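Local atomic coordinates of glucose-6-phosphate isomerase (Plasmodium falciparum, PDB entry 3QKI), a protein that probably catalyses the second step of glycolysis, the reversible conversion of alpha-D-glucose 6-phosphate into beta-D-fructose 6-phosphate. Residues Arg109-Arg117 / Trp306-Ser317; Glu398-Asn407 / Glu540-Gln551. One frame throughout, in Å; residues are numbered along the deposited sequence.

Interaction 1 (Arg109-Arg117 / Trp306-Ser317)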
loop_
_atom_site.group_PDB
_atom_site.type_symbol
_atom_site.label_atom_id
_atom_site.label_comp_id
_atom_site.label_asym_id
_atom_site.label_seq_id
_atom_site.Cartn_x
_atom_site.Cartn_y
_atom_site.Cartn_z
ATOM N N ARG A 109 14.342 -17.283 -23.048
ATOM C CA ARG A 109 15.014 -17.635 -21.810
ATOM C C ARG A 109 14.308 -18.696 -21.019
ATOM O O ARG A 109 13.088 -18.850 -21.108
ATOM C CB ARG A 109 15.138 -16.400 -20.914
ATOM C CG ARG A 109 16.096 -15.372 -21.444
ATOM C CD ARG A 109 16.987 -14.878 -20.341
ATOM N NE ARG A 109 16.342 -13.838 -19.552
ATOM C CZ ARG A 109 16.536 -12.539 -19.732
ATOM N NH1 ARG A 109 17.339 -12.108 -20.699
ATOM N NH2 ARG A 109 15.923 -11.658 -18.953
ATOM N N SER A 110 15.072 -19.368 -20.165
ATOM C CA SER A 110 14.546 -20.342 -19.234
ATOM C C SER A 110 13.985 -19.565 -18.041
ATOM O O SER A 110 14.302 -18.390 -17.856
ATOM C CB SER A 110 15.646 -21.296 -18.786
ATOM O OG SER A 110 16.095 -22.074 -19.882
ATOM N N VAL A 111 13.133 -20.216 -17.254
ATOM C CA VAL A 111 12.469 -19.638 -16.067
ATOM C C VAL A 111 12.708 -20.674 -14.969
ATOM O O VAL A 111 11.995 -21.684 -14.883
ATOM C CB VAL A 111 10.970 -19.383 -16.349
ATOM C CG1 VAL A 111 10.250 -18.942 -15.077
ATOM C CG2 VAL A 111 10.787 -18.339 -17.465
ATOM N N LEU A 112 13.756 -20.449 -14.171
ATOM C CA LEU A 112 14.189 -21.469 -13.204
ATOM C C LEU A 112 14.360 -21.006 -11.769
ATOM O O LEU A 112 15.215 -21.541 -11.043
ATOM C CB LEU A 112 15.453 -22.178 -13.730
ATOM C CG LEU A 112 15.288 -23.156 -14.892
ATOM C CD1 LEU A 112 16.650 -23.509 -15.507
ATOM C CD2 LEU A 112 14.505 -24.392 -14.470
ATOM N N HIS A 113 13.482 -20.108 -11.306
ATOM C CA HIS A 113 13.495 -19.721 -9.899
ATOM C C HIS A 113 13.209 -20.941 -8.976
ATOM O O HIS A 113 13.703 -20.988 -7.857
ATOM C CB HIS A 113 12.524 -18.567 -9.630
ATOM C CG HIS A 113 11.152 -18.815 -10.148
ATOM N ND1 HIS A 113 10.809 -18.494 -11.454
ATOM C CD2 HIS A 113 10.089 -19.366 -9.533
ATOM C CE1 HIS A 113 9.549 -18.869 -11.590
ATOM N NE2 HIS A 113 9.070 -19.393 -10.456
ATOM N N THR A 114 12.463 -21.941 -9.467
ATOM C CA THR A 114 12.180 -23.170 -8.716
ATOM C C THR A 114 13.462 -23.974 -8.409
ATOM O O THR A 114 13.503 -24.653 -7.394
ATOM C CB THR A 114 11.126 -24.052 -9.429
ATOM O OG1 THR A 114 11.562 -24.318 -10.770
ATOM C CG2 THR A 114 9.762 -23.417 -9.451
ATOM N N ALA A 115 14.508 -23.861 -9.255
ATOM C CA ALA A 115 15.785 -24.565 -9.054
ATOM C C ALA A 115 16.548 -24.012 -7.853
ATOM O O ALA A 115 17.330 -24.748 -7.236
ATOM C CB ALA A 115 16.649 -24.471 -10.312
ATOM N N LEU A 116 16.297 -22.718 -7.491
ATOM C CA LEU A 116 16.957 -22.039 -6.372
ATOM C C LEU A 116 16.741 -22.712 -5.017
ATOM O O LEU A 116 17.584 -22.596 -4.124
ATOM C CB LEU A 116 16.513 -20.568 -6.278
ATOM C CG LEU A 116 16.853 -19.698 -7.489
ATOM C CD1 LEU A 116 16.066 -18.392 -7.452
ATOM C CD2 LEU A 116 18.356 -19.463 -7.615
ATOM N N ARG A 117 15.622 -23.381 -4.865
ATOM C CA ARG A 117 15.269 -24.009 -3.597
ATOM C C ARG A 117 15.300 -25.546 -3.602
ATOM O O ARG A 117 14.872 -26.144 -2.623
ATOM C CB ARG A 117 13.940 -23.454 -3.059
ATOM C CG ARG A 117 12.826 -23.443 -4.092
ATOM C CD ARG A 117 12.596 -22.055 -4.667
ATOM N NE ARG A 117 11.219 -22.000 -5.153
ATOM C CZ ARG A 117 10.594 -20.910 -5.575
ATOM N NH1 ARG A 117 11.225 -19.738 -5.596
ATOM N NH2 ARG A 117 9.329 -20.978 -5.959
ATOM N N TRP A 306 21.457 -15.815 -11.682
ATOM C CA TRP A 306 21.450 -16.123 -13.113
ATOM C C TRP A 306 20.330 -15.478 -13.903
ATOM O O TRP A 306 19.315 -15.081 -13.320
ATOM C CB TRP A 306 21.503 -17.655 -13.282
ATOM C CG TRP A 306 22.638 -18.236 -12.493
ATOM C CD1 TRP A 306 23.954 -18.283 -12.871
ATOM C CD2 TRP A 306 22.610 -18.589 -11.098
ATOM N NE1 TRP A 306 24.737 -18.678 -11.813
ATOM C CE2 TRP A 306 23.940 -18.874 -10.711
ATOM C CE3 TRP A 306 21.588 -18.675 -10.130
ATOM C CZ2 TRP A 306 24.271 -19.286 -9.410
ATOM C CZ3 TRP A 306 21.917 -19.096 -8.850
ATOM C CH2 TRP A 306 23.244 -19.399 -8.500
ATOM N N ASP A 307 20.506 -15.371 -15.235
ATOM C CA ASP A 307 19.500 -14.738 -16.091
ATOM C C ASP A 307 18.130 -15.434 -16.095
ATOM O O ASP A 307 17.139 -14.785 -16.407
ATOM C CB ASP A 307 20.028 -14.425 -17.515
ATOM C CG ASP A 307 20.243 -15.610 -18.436
ATOM O OD1 ASP A 307 20.643 -15.385 -19.607
ATOM O OD2 ASP A 307 20.030 -16.772 -17.988
ATOM N N TRP A 308 18.079 -16.732 -15.712
ATOM C CA TRP A 308 16.840 -17.505 -15.602
ATOM C C TRP A 308 16.088 -17.242 -14.272
ATOM O O TRP A 308 15.053 -17.857 -14.000
ATOM C CB TRP A 308 17.044 -19.002 -15.900
ATOM C CG TRP A 308 18.293 -19.610 -15.327
ATOM C CD1 TRP A 308 19.416 -19.964 -16.016
ATOM C CD2 TRP A 308 18.509 -20.023 -13.969
ATOM N NE1 TRP A 308 20.332 -20.531 -15.171
ATOM C CE2 TRP A 308 19.793 -20.609 -13.911
ATOM C CE3 TRP A 308 17.743 -19.953 -12.788
ATOM C CZ2 TRP A 308 20.337 -21.098 -12.719
ATOM C CZ3 TRP A 308 18.274 -20.462 -11.615
ATOM C CH2 TRP A 308 19.555 -21.024 -11.586
ATOM N N VAL A 309 16.616 -16.294 -13.463
ATOM C CA VAL A 309 16.003 -15.802 -12.234
ATOM C C VAL A 309 15.423 -14.418 -12.562
ATOM O O VAL A 309 16.177 -13.460 -12.700
ATOM C CB VAL A 309 16.982 -15.705 -11.022
ATOM C CG1 VAL A 309 16.220 -15.292 -9.764
ATOM C CG2 VAL A 309 17.723 -17.018 -10.786
ATOM N N GLY A 310 14.109 -14.314 -12.667
ATOM C CA GLY A 310 13.466 -13.018 -12.902
ATOM C C GLY A 310 13.508 -12.193 -11.630
ATOM O O GLY A 310 13.421 -12.772 -10.557
ATOM N N GLY A 311 13.696 -10.878 -11.740
ATOM C CA GLY A 311 13.747 -9.962 -10.600
ATOM C C GLY A 311 12.655 -10.188 -9.570
ATOM O O GLY A 311 12.947 -10.403 -8.393
ATOM N N ARG A 312 11.396 -10.223 -10.017
ATOM C CA ARG A 312 10.225 -10.469 -9.148
ATOM C C ARG A 312 10.127 -11.926 -8.607
ATOM O O ARG A 312 9.226 -12.209 -7.819
ATOM C CB ARG A 312 8.922 -10.046 -9.842
ATOM C CG ARG A 312 8.659 -10.761 -11.158
ATOM C CD ARG A 312 7.678 -9.965 -11.980
ATOM N NE ARG A 312 7.504 -10.535 -13.311
ATOM C CZ ARG A 312 8.141 -10.107 -14.390
ATOM N NH1 ARG A 312 9.000 -9.097 -14.307
ATOM N NH2 ARG A 312 7.915 -10.676 -15.565
ATOM N N PHE A 313 11.031 -12.835 -9.052
ATOM C CA PHE A 313 11.127 -14.229 -8.582
ATOM C C PHE A 313 12.525 -14.454 -7.933
ATOM O O PHE A 313 12.969 -15.589 -7.792
ATOM C CB PHE A 313 10.970 -15.193 -9.781
ATOM C CG PHE A 313 9.637 -15.153 -10.496
ATOM C CD1 PHE A 313 8.556 -15.901 -10.031
ATOM C CD2 PHE A 313 9.479 -14.415 -11.667
ATOM C CE1 PHE A 313 7.332 -15.902 -10.713
ATOM C CE2 PHE A 313 8.248 -14.398 -12.341
ATOM C CZ PHE A 313 7.183 -15.150 -11.860
ATOM N N SER A 314 13.231 -13.380 -7.586
ATOM C CA SER A 314 14.627 -13.451 -7.110
ATOM C C SER A 314 14.907 -13.596 -5.609
ATOM O O SER A 314 16.045 -13.877 -5.257
ATOM C CB SER A 314 15.465 -12.328 -7.727
ATOM O OG SER A 314 15.246 -11.085 -7.079
ATOM N N VAL A 315 13.895 -13.458 -4.726
ATOM C CA VAL A 315 14.106 -13.575 -3.267
ATOM C C VAL A 315 14.775 -14.891 -2.823
ATOM O O VAL A 315 15.547 -14.864 -1.864
ATOM C CB VAL A 315 12.892 -13.165 -2.374
ATOM C CG1 VAL A 315 11.790 -14.213 -2.428
ATOM C CG2 VAL A 315 13.312 -12.926 -0.917
ATOM N N THR A 316 14.494 -16.027 -3.513
ATOM C CA THR A 316 15.109 -17.314 -3.179
ATOM C C THR A 316 16.518 -17.499 -3.766
ATOM O O THR A 316 17.160 -18.514 -3.513
ATOM C CB THR A 316 14.156 -18.499 -3.411
ATOM O OG1 THR A 316 13.804 -18.556 -4.802
ATOM C CG2 THR A 316 12.908 -18.423 -2.513
ATOM N N SER A 317 17.031 -16.501 -4.484
ATOM C CA SER A 317 18.418 -16.537 -4.972
ATOM C C SER A 317 19.207 -15.731 -3.927
ATOM O O SER A 317 18.603 -15.271 -2.947
ATOM C CB SER A 317 18.539 -15.857 -6.337
ATOM O OG SER A 317 18.431 -14.440 -6.231
HETATM O O HOH W 1 14.633 -13.201 -16.395
HETATM O O HOH W 2 18.033 -18.629 -19.757
HETATM O O HOH W 3 12.599 -16.889 -12.960
HETATM O O HOH W 4 19.237 -20.317 -4.016
#

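Interaction 2 (Glu398-Asn407 / Glu540-Gln551)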
loop_
_atom_site.group_PDB
_atom_site.type_symbol
_atom_site.label_atom_id
_atom_site.label_comp_id
_atom_site.label_asym_id
_atom_site.label_seq_id
_atom_site.Cartn_x
_atom_site.Cartn_y
_atom_site.Cartn_z
ATOM N N GLU A 398 3.458 -7.039 -12.648
ATOM C CA GLU A 398 4.539 -6.965 -13.624
ATOM C C GLU A 398 4.605 -8.240 -14.452
ATOM O O GLU A 398 4.981 -8.197 -15.617
ATOM C CB GLU A 398 5.861 -6.583 -12.947
ATOM C CG GLU A 398 6.962 -6.234 -13.928
ATOM C CD GLU A 398 8.268 -5.869 -13.266
ATOM O OE1 GLU A 398 8.917 -6.770 -12.688
ATOM O OE2 GLU A 398 8.640 -4.674 -13.313
ATOM N N SER A 399 4.199 -9.378 -13.886
ATOM C CA SER A 399 4.235 -10.618 -14.656
ATOM C C SER A 399 3.068 -10.640 -15.620
ATOM O O SER A 399 3.246 -10.906 -16.788
ATOM C CB SER A 399 4.113 -11.855 -13.752
ATOM O OG SER A 399 5.189 -12.052 -12.851
ATOM N N ASN A 400 1.856 -10.373 -15.113
ATOM C CA ASN A 400 0.643 -10.574 -15.878
ATOM C C ASN A 400 -0.087 -9.350 -16.446
ATOM O O ASN A 400 -1.129 -9.524 -17.069
ATOM C CB ASN A 400 -0.279 -11.576 -15.140
ATOM C CG ASN A 400 0.302 -12.963 -14.982
ATOM O OD1 ASN A 400 1.363 -13.315 -15.530
ATOM N ND2 ASN A 400 -0.350 -13.780 -14.195
ATOM N N GLY A 401 0.463 -8.155 -16.253
ATOM C CA GLY A 401 -0.100 -6.900 -16.773
ATOM C C GLY A 401 0.405 -6.706 -18.191
ATOM O O GLY A 401 1.309 -5.911 -18.448
ATOM N N LYS A 402 -0.108 -7.529 -19.103
ATOM C CA LYS A 402 0.326 -7.620 -20.512
ATOM C C LYS A 402 -0.869 -7.460 -21.449
ATOM O O LYS A 402 -2.011 -7.579 -21.011
ATOM C CB LYS A 402 1.003 -9.002 -20.755
ATOM C CG LYS A 402 2.173 -9.327 -19.825
ATOM C CD LYS A 402 3.440 -8.515 -20.166
ATOM C CE LYS A 402 4.457 -8.478 -19.031
ATOM N NZ LYS A 402 4.992 -9.815 -18.671
ATOM N N SER A 403 -0.612 -7.216 -22.746
ATOM C CA SER A 403 -1.696 -7.069 -23.713
ATOM C C SER A 403 -1.390 -7.773 -25.035
ATOM O O SER A 403 -1.973 -7.433 -26.067
ATOM C CB SER A 403 -2.051 -5.594 -23.917
ATOM O OG SER A 403 -0.899 -4.829 -24.234
ATOM N N VAL A 404 -0.472 -8.759 -24.996
ATOM C CA VAL A 404 -0.031 -9.528 -26.172
ATOM C C VAL A 404 0.088 -10.953 -25.730
ATOM O O VAL A 404 0.728 -11.226 -24.701
ATOM C CB VAL A 404 1.297 -9.037 -26.786
ATOM C CG1 VAL A 404 1.590 -9.780 -28.086
ATOM C CG2 VAL A 404 1.309 -7.517 -27.004
ATOM N N ASP A 405 -0.558 -11.865 -26.474
ATOM C CA ASP A 405 -0.553 -13.269 -26.121
ATOM C C ASP A 405 0.731 -14.041 -26.529
ATOM O O ASP A 405 1.622 -13.472 -27.168
ATOM C CB ASP A 405 -1.863 -13.955 -26.548
ATOM C CG ASP A 405 -2.053 -14.243 -28.021
ATOM O OD1 ASP A 405 -1.088 -14.055 -28.796
ATOM O OD2 ASP A 405 -3.162 -14.695 -28.398
ATOM N N ARG A 406 0.814 -15.318 -26.153
ATOM C CA ARG A 406 1.958 -16.184 -26.453
ATOM C C ARG A 406 2.111 -16.504 -27.956
ATOM O O ARG A 406 3.114 -17.068 -28.355
ATOM C CB ARG A 406 1.980 -17.445 -25.558
ATOM C CG ARG A 406 2.273 -17.120 -24.079
ATOM C CD ARG A 406 2.308 -18.346 -23.173
ATOM N NE ARG A 406 3.464 -19.200 -23.484
ATOM C CZ ARG A 406 4.668 -19.103 -22.917
ATOM N NH1 ARG A 406 4.892 -18.208 -21.946
ATOM N NH2 ARG A 406 5.651 -19.911 -23.298
ATOM N N ASN A 407 1.126 -16.123 -28.773
ATOM C CA ASN A 407 1.122 -16.252 -30.232
ATOM C C ASN A 407 1.419 -14.902 -30.874
ATOM O O ASN A 407 1.244 -14.751 -32.084
ATOM C CB ASN A 407 -0.230 -16.794 -30.725
ATOM C CG ASN A 407 -0.571 -18.175 -30.188
ATOM O OD1 ASN A 407 0.295 -19.060 -30.089
ATOM N ND2 ASN A 407 -1.848 -18.393 -29.832
ATOM N N GLU A 540 -1.477 -18.705 -13.704
ATOM C CA GLU A 540 -2.387 -17.731 -14.249
ATOM C C GLU A 540 -1.946 -17.145 -15.599
ATOM O O GLU A 540 -2.798 -16.903 -16.462
ATOM C CB GLU A 540 -2.744 -16.656 -13.212
ATOM C CG GLU A 540 -4.083 -16.014 -13.502
ATOM C CD GLU A 540 -4.658 -15.155 -12.400
ATOM O OE1 GLU A 540 -4.063 -15.095 -11.297
ATOM O OE2 GLU A 540 -5.729 -14.553 -12.637
ATOM N N GLY A 541 -0.636 -16.944 -15.787
ATOM C CA GLY A 541 -0.095 -16.434 -17.049
ATOM C C GLY A 541 -0.384 -17.401 -18.184
ATOM O O GLY A 541 -0.784 -16.974 -19.267
ATOM N N PHE A 542 -0.278 -18.714 -17.908
ATOM C CA PHE A 542 -0.594 -19.768 -18.878
ATOM C C PHE A 542 -2.088 -19.852 -19.172
ATOM O O PHE A 542 -2.464 -20.007 -20.335
ATOM C CB PHE A 542 -0.013 -21.134 -18.483
ATOM C CG PHE A 542 1.511 -21.194 -18.546
ATOM C CD1 PHE A 542 2.199 -20.727 -19.662
ATOM C CD2 PHE A 542 2.248 -21.755 -17.501
ATOM C CE1 PHE A 542 3.595 -20.816 -19.734
ATOM C CE2 PHE A 542 3.648 -21.805 -17.555
ATOM C CZ PHE A 542 4.312 -21.329 -18.669
ATOM N N LEU A 543 -2.938 -19.658 -18.144
ATOM C CA LEU A 543 -4.399 -19.601 -18.329
ATOM C C LEU A 543 -4.747 -18.394 -19.221
ATOM O O LEU A 543 -5.606 -18.508 -20.097
ATOM C CB LEU A 543 -5.146 -19.471 -16.983
ATOM C CG LEU A 543 -5.039 -20.628 -15.984
ATOM C CD1 LEU A 543 -5.799 -20.283 -14.708
ATOM C CD2 LEU A 543 -5.537 -21.942 -16.579
ATOM N N LEU A 544 -4.065 -17.248 -18.999
ATOM C CA LEU A 544 -4.285 -16.013 -19.776
ATOM C C LEU A 544 -3.634 -16.058 -21.140
ATOM O O LEU A 544 -3.870 -15.166 -21.961
ATOM C CB LEU A 544 -3.743 -14.805 -19.006
ATOM C CG LEU A 544 -4.539 -14.406 -17.758
ATOM C CD1 LEU A 544 -3.771 -13.403 -16.944
ATOM C CD2 LEU A 544 -5.929 -13.878 -18.123
ATOM N N ASN A 545 -2.761 -17.068 -21.353
ATOM C CA ASN A 545 -1.943 -17.267 -22.547
ATOM C C ASN A 545 -1.055 -16.040 -22.817
ATOM O O ASN A 545 -0.959 -15.571 -23.944
ATOM C CB ASN A 545 -2.793 -17.641 -23.777
ATOM C CG ASN A 545 -1.989 -18.222 -24.895
ATOM O OD1 ASN A 545 -1.017 -18.945 -24.678
ATOM N ND2 ASN A 545 -2.341 -17.868 -26.118
ATOM N N ILE A 546 -0.422 -15.517 -21.773
ATOM C CA ILE A 546 0.498 -14.374 -21.912
ATOM C C ILE A 546 1.884 -14.799 -21.410
ATOM O O ILE A 546 2.032 -15.876 -20.818
ATOM C CB ILE A 546 -0.019 -13.102 -21.198
ATOM C CG1 ILE A 546 -0.205 -13.346 -19.675
ATOM C CG2 ILE A 546 -1.258 -12.479 -21.924
ATOM C CD1 ILE A 546 -0.688 -12.150 -18.907
ATOM N N ASN A 547 2.888 -13.976 -21.656
ATOM C CA ASN A 547 4.236 -14.263 -21.191
ATOM C C ASN A 547 4.421 -13.565 -19.820
ATOM O O ASN A 547 4.526 -12.349 -19.760
ATOM C CB ASN A 547 5.292 -13.828 -22.217
ATOM C CG ASN A 547 6.717 -14.138 -21.792
ATOM O OD1 ASN A 547 6.964 -14.906 -20.868
ATOM N ND2 ASN A 547 7.684 -13.571 -22.474
ATOM N N SER A 548 4.437 -14.342 -18.732
ATOM C CA SER A 548 4.566 -13.839 -17.354
ATOM C C SER A 548 5.984 -13.394 -17.028
ATOM O O SER A 548 6.227 -12.855 -15.956
ATOM C CB SER A 548 4.235 -14.960 -16.364
ATOM O OG SER A 548 2.878 -15.346 -16.383
ATOM N N PHE A 549 6.928 -13.684 -17.921
ATOM C CA PHE A 549 8.334 -13.594 -17.656
ATOM C C PHE A 549 9.125 -12.431 -18.201
ATOM O O PHE A 549 10.272 -12.274 -17.819
ATOM C CB PHE A 549 8.979 -14.974 -17.953
ATOM C CG PHE A 549 8.160 -16.090 -17.352
ATOM C CD1 PHE A 549 7.455 -16.975 -18.165
ATOM C CD2 PHE A 549 8.046 -16.228 -15.969
ATOM C CE1 PHE A 549 6.702 -18.015 -17.604
ATOM C CE2 PHE A 549 7.262 -17.246 -15.414
ATOM C CZ PHE A 549 6.614 -18.144 -16.236
ATOM N N ASP A 550 8.513 -11.596 -19.046
ATOM C CA ASP A 550 9.189 -10.449 -19.598
ATOM C C ASP A 550 8.602 -9.180 -18.970
ATOM O O ASP A 550 7.718 -9.250 -18.104
ATOM C CB ASP A 550 9.045 -10.451 -21.146
ATOM C CG ASP A 550 7.615 -10.441 -21.693
ATOM O OD1 ASP A 550 6.674 -10.136 -20.921
ATOM O OD2 ASP A 550 7.439 -10.705 -22.898
ATOM N N GLN A 551 9.115 -8.011 -19.370
ATOM C CA GLN A 551 8.623 -6.730 -18.852
ATOM C C GLN A 551 9.006 -5.609 -19.813
ATOM O O GLN A 551 9.678 -4.664 -19.433
ATOM C CB GLN A 551 9.039 -6.454 -17.374
ATOM C CG GLN A 551 10.560 -6.513 -17.061
ATOM C CD GLN A 551 11.135 -7.918 -17.151
ATOM O OE1 GLN A 551 10.588 -8.882 -16.599
ATOM N NE2 GLN A 551 12.234 -8.083 -17.888
HETATM O O HOH W 5 2.643 -11.394 -22.826
HETATM O O HOH W 6 -4.859 -15.928 -26.407
HETATM O O HOH W 7 3.697 -17.221 -19.344
#

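Interaction 1 (Arg109-Arg117 / Trp306-Ser317)
His113 and Phe313 form an offset stack, with ring centroids 4.2 Å apart and planes inclined by 16°, in the dense half of this contact. Phe313 CD1 lies over the centre of one imidazole face. His113 CG sits in the crowded position between backbone N and carbonyl carbon (chi1 51°), which lays the ring against Phe313. Leu116 CD2 meets the edge of the Trp306 ring at CZ3, 3.8 Å away, while CD1 packs against Thr316 OG1, Val309 CG1 and Ser317 CB. Trp306 CB lies over one face of the Trp308 indole and Leu112 CD1 over the other, both toward the rim, while Leu112 CB comes within 3.3 Å of Trp308 CE3. A nearly straight backbone bond, Leu112 N to Trp308 O (2.9 Å, 169° at the hydrogen), ties the loops, and a water joins the same carbonyl to His113 ND1. Thr316 OG1 lies at the edge of the Arg117 guanidinium, 2.9 Å from NH1; the arginine also forms salt bridges with Asp344 and Glu534. The Arg109-Asp307 end is looser: Asp307 CB covers a guanidinium face, but OD1 stays 4.6 Å from Arg109 NE. One water joins Arg109 NH2 to Asp307 O, another Ser110 N to Asp307 OD2. Aromatic and aliphatic packing carries the buried half; the polar end, near Lys250 of the fructose 6-phosphate site, is bridged by water, with probably a weak charge attraction at most.

Interaction 2 (Glu398-Asn407 / Glu540-Gln551)
Phe542 CE1 lies over one face of the Arg406 guanidinium, 3.6 Å above its plane and offset toward the rim, while Ile546 O approaches the edge of that group. The two planes are 70° apart, and from the phenyl side Arg406 CZ is met at the ring edge. A bend at chi3 (68°) brings the guanidinium beside Phe542, and its NH2 continues to Val103 O. The Asn400 amide reaches both the last turn of helix 523-543 and the chain beyond it: ND2 lies near Gly541 N, and OD1 receives Ser548 OG in the carbonyl plane at 2.7 Å. At the other end Lys402 curls, bent at chi2 and chi4, to place NZ among four oxygens. It forms a salt bridge with Asp550 OD1 (2.8 Å), met nearly along the C-O axis, and bonds to Asn547 O in the carbonyl plane; Asp550 O and Ser399 O are approached from above their planes. Arg406 N also bonds to Asn545 O (2.8 Å), just where a Schellman motif ends the helix. Glu398, which binds fructose 6-phosphate, touches Gln551 CB through its CG, and its carboxylate is paired with Arg312. The buried charge of Lys402 is probably compensated, its three N-H being shared among four oxygens, which ties the end of helix 388-400 to the loop that follows helix 523-543, beside the substrate site.

Both contacts are largely buried, and they meet directly: Arg312 of the 306-317 loop donates NH2 to Ser548 O and NH1 to Gln551 OE1, both at 2.8 Å, and its NE bonds to Ser399 OG. Val111 and Phe549 add an apolar touch. Interaction 1 joins two loops and is built mostly from rings and aliphatic side chains, with helices 135-154, 330-349 and 523-543 packed around it. Interaction 2 instead joins the C-terminal ends of helices 388-400 and 523-543 and the chain beyond them, through a dense polar network. Both its segments reach the second subunit, whereas interaction 1 stays within one chain; helix 523-543 is common to both surroundings.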